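PDB 3PZ6: leucyl-tRNA synthetase from Giardia intestinalis, which probably attaches leucine to tRNA(Leu) using ATP, and is represented by its CP1 editing domain, which probably hydrolyses mischarged aminoacyl-tRNA. Local coordinates for residues 198-202 and 220-225; 17-21 and 57-63. The protein carries 2 engineered substitutions. All blocks are in the same frame, centred on the assembly; numbering follows the deposited sequence.

Contact 1. Residues 198-202 and 220-225; sequences YKDIL and LEPYSP
L220 presses its forked end into the last turn of helix 192-202, where Y198, I201 and L202 outline a shallow hollow; the partner of the helix is a type I beta turn, L220 to Y223, that follows helix 216-219 in this CP1 editing domain. The arrangement is a good example of a hollow between three helical residues filled by one leucine side chain. Its CD1 methyl lies 3.6 Å from I201 CB and 3.7 Å from L202 N, and so settles over the backbone of the final helical turn, close to the Y198 carbonyl that accepts the L202 N-H.

The second methyl works on the ring. L220 CD2 lies 3.6 Å from Y198 CE1, while CD1 stands over one face of the same tyrosine, and the leucine and the tyrosine lie alongside one another, pointing opposite ways. Y198 carries its CG anti to the backbone N (chi1 170°), which sends the ring out from the helix toward the carbonyl oxygens of the turn. P225 meets the far part of this ring, its CD 4.0 Å from Y198 CE2.

Next along the helix, L202 covers the start of the turn: its CD1 is 4.0 Å from L220 CB and 3.8 Å from E221 CG, and V216 touches both L202 and E221. On the sheet side, L170 and P171 of strand 167-171 back L220 and I201 respectively, so the interlocked apolar side chains rest on the central sheet.

The polar end of Y198 finishes among turn carbonyls. Y198 OH is 3.2 Å from L220 O and 2.9 Å from Y223 O; L220 O already accepts the bond from Y223 N that closes the turn.

Contact 2. Residues 17-21 and 57-63; sequences ELINY and FYSNPKN
The ring of Y21 is sandwiched between S59 and N60 on one face and the CG2 methyl of I19, from its own segment, on the other, with F57 and N63 at its edge. The setting is the junction where strand 10-18 of the central sheet runs out into helix 21-25, beside the N-terminus of helix 61-71, for which N60 is the N-cap residue. S59 CA makes a CH-pi contact, 4.2 Å from the centroid of the Y21 ring, and the backbone N of N60 lies over the same face, likewise offset from its centre. N60 CB adds a contact 3.7 Å from Y21 CE2.

Y58 completes the aromatic part as an offset edge-to-face partner. Its edge is directed toward the Y21 face, with centroids of the Y21 and Y58 rings 5.8 Å apart and planes at 79°. The Y21 hydroxyl in turn sits at the Y58 edge, near its plane, with OH 3.5 Å from Y58 CE2, and is hydrogen-bonded to the side chain of T156 in strand 156-158. F57, which is poorly ordered, brings CZ to 4.3 Å from Y21 CD1.

A second flat group, the amide of N63, joins the helix to the strand end. With CG anti to its own carbonyl carbon (chi1 -63°), N63 turns its amide toward the end of strand 10-18, where L18 CD1 packs 3.4 Å from N63 ND2. The same nitrogen is also hydrogen-bonded to T156 O, and two acceptors therefore hold the rotation of the amide. Across the contact, N63 ND2 donates to I19 O over 3.1 Å in an almost straight bond (174°), reaching a lone pair in the carbonyl plane with the oxygen close to the plane of the amide.

Both segments of contact 2 precede those of contact 1 in the sequence, and all four belong to the same CP1 domain. Their centres lie 20 Å apart and their nearest atoms about 7 Å, so they do not touch; strand 167-171 of the central mixed sheet and the residues just before it serve both. F168 meets Y58 and N60 of contact 2 as well as Y223 of contact 1, and Q166 touches I19 while forming a weak hydrogen bond with Y223. Contact 2 joins two helix starts to the end of a sheet strand, whereas contact 1 packs a helix end and a turn against that sheet, so the two contacts border the same strand.

Contact 1. Residues 198-202 and 220-225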
loop_
_atom_site.group_PDB
_atom_site.type_symbol
_atom_site.label_atom_id
_atom_site.label_comp_id
_atom_site.label_asym_id
_atom_site.label_seq_id
_atom_site.Cartn_x
_atom_site.Cartn_y
_atom_site.Cartn_z
ATOM N N TYR A 198 11.954 5.084 1.904
ATOM C CA TYR A 198 11.690 4.604 3.251
ATOM C C TYR A 198 12.802 5.062 4.195
ATOM O O TYR A 198 12.529 5.645 5.247
ATOM C CB TYR A 198 11.532 3.079 3.234
ATOM C CG TYR A 198 11.493 2.421 4.598
ATOM C CD1 TYR A 198 10.284 2.204 5.259
ATOM C CD2 TYR A 198 12.666 2.006 5.221
ATOM C CE1 TYR A 198 10.251 1.595 6.515
ATOM C CE2 TYR A 198 12.641 1.404 6.468
ATOM C CZ TYR A 198 11.434 1.201 7.107
ATOM O OH TYR A 198 11.424 0.600 8.349
ATOM N N LYS A 199 14.048 4.828 3.791
ATOM C CA LYS A 199 15.234 5.220 4.564
ATOM C C LYS A 199 15.393 6.743 4.683
ATOM O O LYS A 199 15.785 7.249 5.729
ATOM C CB LYS A 199 16.486 4.591 3.950
ATOM C CG LYS A 199 17.734 4.701 4.776
ATOM C CD LYS A 199 18.934 4.528 3.890
ATOM C CE LYS A 199 20.217 4.897 4.603
ATOM N NZ LYS A 199 21.262 5.277 3.614
ATOM N N ASP A 200 15.092 7.466 3.611
ATOM C CA ASP A 200 15.031 8.932 3.662
ATOM C C ASP A 200 14.095 9.469 4.767
ATOM O O ASP A 200 14.466 10.393 5.498
ATOM C CB ASP A 200 14.616 9.506 2.303
ATOM C CG ASP A 200 15.764 9.552 1.307
ATOM O OD1 ASP A 200 16.934 9.307 1.704
ATOM O OD2 ASP A 200 15.492 9.838 0.117
ATOM N N ILE A 201 12.895 8.887 4.875
ATOM C CA ILE A 201 11.931 9.276 5.895
ATOM C C ILE A 201 12.482 8.911 7.278
ATOM O O ILE A 201 12.497 9.744 8.186
ATOM C CB ILE A 201 10.543 8.591 5.698
ATOM C CG1 ILE A 201 10.040 8.685 4.243
ATOM C CG2 ILE A 201 9.518 9.103 6.719
ATOM C CD1 ILE A 201 9.286 9.932 3.874
ATOM N N LEU A 202 12.955 7.675 7.416
ATOM C CA LEU A 202 13.418 7.138 8.695
ATOM C C LEU A 202 14.460 8.014 9.394
ATOM O O LEU A 202 14.391 8.225 10.608
ATOM C CB LEU A 202 13.960 5.719 8.501
ATOM C CG LEU A 202 14.264 4.825 9.702
ATOM C CD1 LEU A 202 13.017 4.501 10.521
ATOM C CD2 LEU A 202 14.949 3.545 9.229
ATOM N N LEU A 220 7.194 4.217 11.092
ATOM C CA LEU A 220 8.230 3.538 10.300
ATOM C C LEU A 220 9.071 2.527 11.064
ATOM O O LEU A 220 9.273 1.413 10.586
ATOM C CB LEU A 220 9.163 4.548 9.627
ATOM C CG LEU A 220 8.699 5.184 8.328
ATOM C CD1 LEU A 220 9.912 5.644 7.589
ATOM C CD2 LEU A 220 7.970 4.158 7.489
ATOM N N GLU A 221 9.571 2.923 12.232
ATOM C CA GLU A 221 10.403 2.059 13.079
ATOM C C GLU A 221 9.815 0.678 13.412
ATOM O O GLU A 221 10.557 -0.299 13.444
ATOM C CB GLU A 221 10.811 2.791 14.358
ATOM C CG GLU A 221 11.950 3.792 14.136
ATOM C CD GLU A 221 12.263 4.651 15.358
ATOM O OE1 GLU A 221 11.846 4.286 16.492
ATOM O OE2 GLU A 221 12.936 5.696 15.174
ATOM N N PRO A 222 8.487 0.587 13.659
ATOM C CA PRO A 222 7.937 -0.755 13.879
ATOM C C PRO A 222 7.703 -1.565 12.596
ATOM O O PRO A 222 7.331 -2.735 12.676
ATOM C CB PRO A 222 6.593 -0.482 14.576
ATOM C CG PRO A 222 6.513 0.999 14.781
ATOM C CD PRO A 222 7.453 1.622 13.827
ATOM N N TYR A 223 7.911 -0.961 11.430
ATOM C CA TYR A 223 7.662 -1.647 10.160
ATOM C C TYR A 223 8.942 -1.780 9.347
ATOM O O TYR A 223 9.111 -1.152 8.300
ATOM C CB TYR A 223 6.567 -0.929 9.366
ATOM C CG TYR A 223 5.404 -0.517 10.231
ATOM C CD1 TYR A 223 4.373 -1.412 10.514
ATOM C CD2 TYR A 223 5.349 0.762 10.793
ATOM C CE1 TYR A 223 3.317 -1.040 11.326
ATOM C CE2 TYR A 223 4.299 1.140 11.609
ATOM C CZ TYR A 223 3.285 0.237 11.872
ATOM O OH TYR A 223 2.237 0.606 12.683
ATOM N N SER A 224 9.856 -2.596 9.841
ATOM C CA SER A 224 11.115 -2.814 9.151
ATOM C C SER A 224 10.897 -3.718 7.939
ATOM O O SER A 224 9.965 -4.531 7.932
ATOM C CB SER A 224 12.109 -3.468 10.096
ATOM O OG SER A 224 11.679 -4.788 10.390
ATOM N N PRO A 225 11.767 -3.594 6.917
ATOM C CA PRO A 225 11.703 -4.469 5.743
ATOM C C PRO A 225 11.683 -5.937 6.145
ATOM O O PRO A 225 12.260 -6.305 7.168
ATOM C CB PRO A 225 12.995 -4.146 5.005
ATOM C CG PRO A 225 13.287 -2.738 5.375
ATOM C CD PRO A 225 12.852 -2.601 6.805
#

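Contact 2. Residues 17-21 and 57-63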
loop_
_atom_site.group_PDB
_atom_site.type_symbol
_atom_site.label_atom_id
_atom_site.label_comp_id
_atom_site.label_asym_id
_atom_site.label_seq_id
_atom_site.Cartn_x
_atom_site.Cartn_y
_atom_site.Cartn_z
ATOM N N GLU A 17 -7.340 -1.473 2.880
ATOM C CA GLU A 17 -8.521 -1.032 3.613
ATOM C C GLU A 17 -8.188 0.082 4.593
ATOM O O GLU A 17 -7.378 -0.099 5.506
ATOM C CB GLU A 17 -9.188 -2.200 4.347
ATOM C CG GLU A 17 -10.615 -1.896 4.811
ATOM C CD GLU A 17 -11.216 -2.977 5.706
ATOM O OE1 GLU A 17 -11.997 -2.618 6.618
ATOM O OE2 GLU A 17 -10.922 -4.178 5.502
ATOM N N LEU A 18 -8.816 1.233 4.393
ATOM C CA LEU A 18 -8.718 2.319 5.346
ATOM C C LEU A 18 -9.433 1.887 6.617
ATOM O O LEU A 18 -10.645 1.691 6.622
ATOM C CB LEU A 18 -9.330 3.597 4.777
ATOM C CG LEU A 18 -9.134 4.885 5.582
ATOM C CD1 LEU A 18 -7.669 5.291 5.635
ATOM C CD2 LEU A 18 -9.964 5.997 4.975
ATOM N N ILE A 19 -8.657 1.716 7.679
ATOM C CA ILE A 19 -9.154 1.213 8.953
ATOM C C ILE A 19 -10.221 2.129 9.541
ATOM O O ILE A 19 -10.034 3.336 9.637
ATOM C CB ILE A 19 -7.999 1.005 9.957
ATOM C CG1 ILE A 19 -7.007 -0.020 9.397
ATOM C CG2 ILE A 19 -8.528 0.569 11.317
ATOM C CD1 ILE A 19 -5.738 -0.157 10.193
ATOM N N ASN A 20 -11.350 1.540 9.913
ATOM C CA ASN A 20 -12.414 2.275 10.571
ATOM C C ASN A 20 -12.311 2.060 12.073
ATOM O O ASN A 20 -12.643 0.987 12.587
ATOM C CB ASN A 20 -13.781 1.843 10.037
ATOM C CG ASN A 20 -14.860 2.889 10.256
ATOM O OD1 ASN A 20 -14.932 3.524 11.309
ATOM N ND2 ASN A 20 -15.716 3.065 9.256
ATOM N N TYR A 21 -11.834 3.089 12.767
ATOM C CA TYR A 21 -11.610 3.008 14.202
ATOM C C TYR A 21 -12.898 3.124 15.005
ATOM O O TYR A 21 -12.934 2.750 16.179
ATOM C CB TYR A 21 -10.577 4.045 14.640
ATOM C CG TYR A 21 -9.182 3.717 14.150
ATOM C CD1 TYR A 21 -8.359 2.858 14.873
ATOM C CD2 TYR A 21 -8.696 4.245 12.955
ATOM C CE1 TYR A 21 -7.086 2.541 14.431
ATOM C CE2 TYR A 21 -7.420 3.934 12.503
ATOM C CZ TYR A 21 -6.623 3.082 13.251
ATOM O OH TYR A 21 -5.361 2.758 12.826
ATOM N N PHE A 57 -5.767 3.108 23.722
ATOM C CA PHE A 57 -6.276 2.632 22.435
ATOM C C PHE A 57 -5.993 3.643 21.324
ATOM O O PHE A 57 -6.434 4.797 21.383
ATOM C CB PHE A 57 -7.767 2.289 22.491
ATOM C CG PHE A 57 -8.343 1.881 21.156
ATOM C CD1 PHE A 57 -8.129 0.596 20.653
ATOM C CD2 PHE A 57 -9.091 2.782 20.401
ATOM C CE1 PHE A 57 -8.656 0.213 19.416
ATOM C CE2 PHE A 57 -9.624 2.413 19.165
ATOM C CZ PHE A 57 -9.405 1.125 18.670
ATOM N N TYR A 58 -5.237 3.194 20.328
ATOM C CA TYR A 58 -4.806 4.055 19.239
ATOM C C TYR A 58 -5.957 4.401 18.295
ATOM O O TYR A 58 -6.842 3.583 18.049
ATOM C CB TYR A 58 -3.639 3.416 18.470
ATOM C CG TYR A 58 -3.212 4.221 17.267
ATOM C CD1 TYR A 58 -2.417 5.357 17.411
ATOM C CD2 TYR A 58 -3.634 3.867 15.985
ATOM C CE1 TYR A 58 -2.041 6.109 16.309
ATOM C CE2 TYR A 58 -3.264 4.610 14.881
ATOM C CZ TYR A 58 -2.467 5.729 15.049
ATOM O OH TYR A 58 -2.101 6.464 13.950
ATOM N N SER A 59 -5.925 5.626 17.775
ATOM C CA SER A 59 -6.901 6.099 16.802
ATOM C C SER A 59 -6.231 7.087 15.854
ATOM O O SER A 59 -5.510 7.989 16.290
ATOM C CB SER A 59 -8.083 6.760 17.514
ATOM O OG SER A 59 -9.185 6.912 16.639
ATOM N N ASN A 60 -6.462 6.906 14.557
ATOM C CA ASN A 60 -5.870 7.777 13.546
ATOM C C ASN A 60 -6.848 8.843 13.067
ATOM O O ASN A 60 -7.879 8.517 12.474
ATOM C CB ASN A 60 -5.340 6.963 12.365
ATOM C CG ASN A 60 -4.348 7.741 11.518
ATOM O OD1 ASN A 60 -3.164 7.418 11.481
ATOM N ND2 ASN A 60 -4.825 8.769 10.839
ATOM N N PRO A 61 -6.514 10.124 13.313
ATOM C CA PRO A 61 -7.364 11.272 12.999
ATOM C C PRO A 61 -7.539 11.546 11.507
ATOM O O PRO A 61 -8.530 12.159 11.115
ATOM C CB PRO A 61 -6.630 12.437 13.660
ATOM C CG PRO A 61 -5.204 12.002 13.706
ATOM C CD PRO A 61 -5.259 10.536 13.967
ATOM N N LYS A 62 -6.588 11.118 10.686
ATOM C CA LYS A 62 -6.722 11.269 9.242
ATOM C C LYS A 62 -7.801 10.332 8.701
ATOM O O LYS A 62 -8.541 10.695 7.790
ATOM C CB LYS A 62 -5.392 11.028 8.520
ATOM C CG LYS A 62 -4.221 11.858 9.028
ATOM C CD LYS A 62 -4.498 13.355 8.975
ATOM C CE LYS A 62 -4.488 13.902 7.559
ATOM N NZ LYS A 62 -3.113 13.886 7.002
ATOM N N ASN A 63 -7.880 9.131 9.274
ATOM C CA ASN A 63 -8.913 8.159 8.920
ATOM C C ASN A 63 -10.309 8.678 9.259
ATOM O O ASN A 63 -11.220 8.601 8.432
ATOM C CB ASN A 63 -8.668 6.811 9.611
ATOM C CG ASN A 63 -7.368 6.146 9.174
ATOM O OD1 ASN A 63 -6.340 6.803 9.014
ATOM N ND2 ASN A 63 -7.408 4.833 9.001
#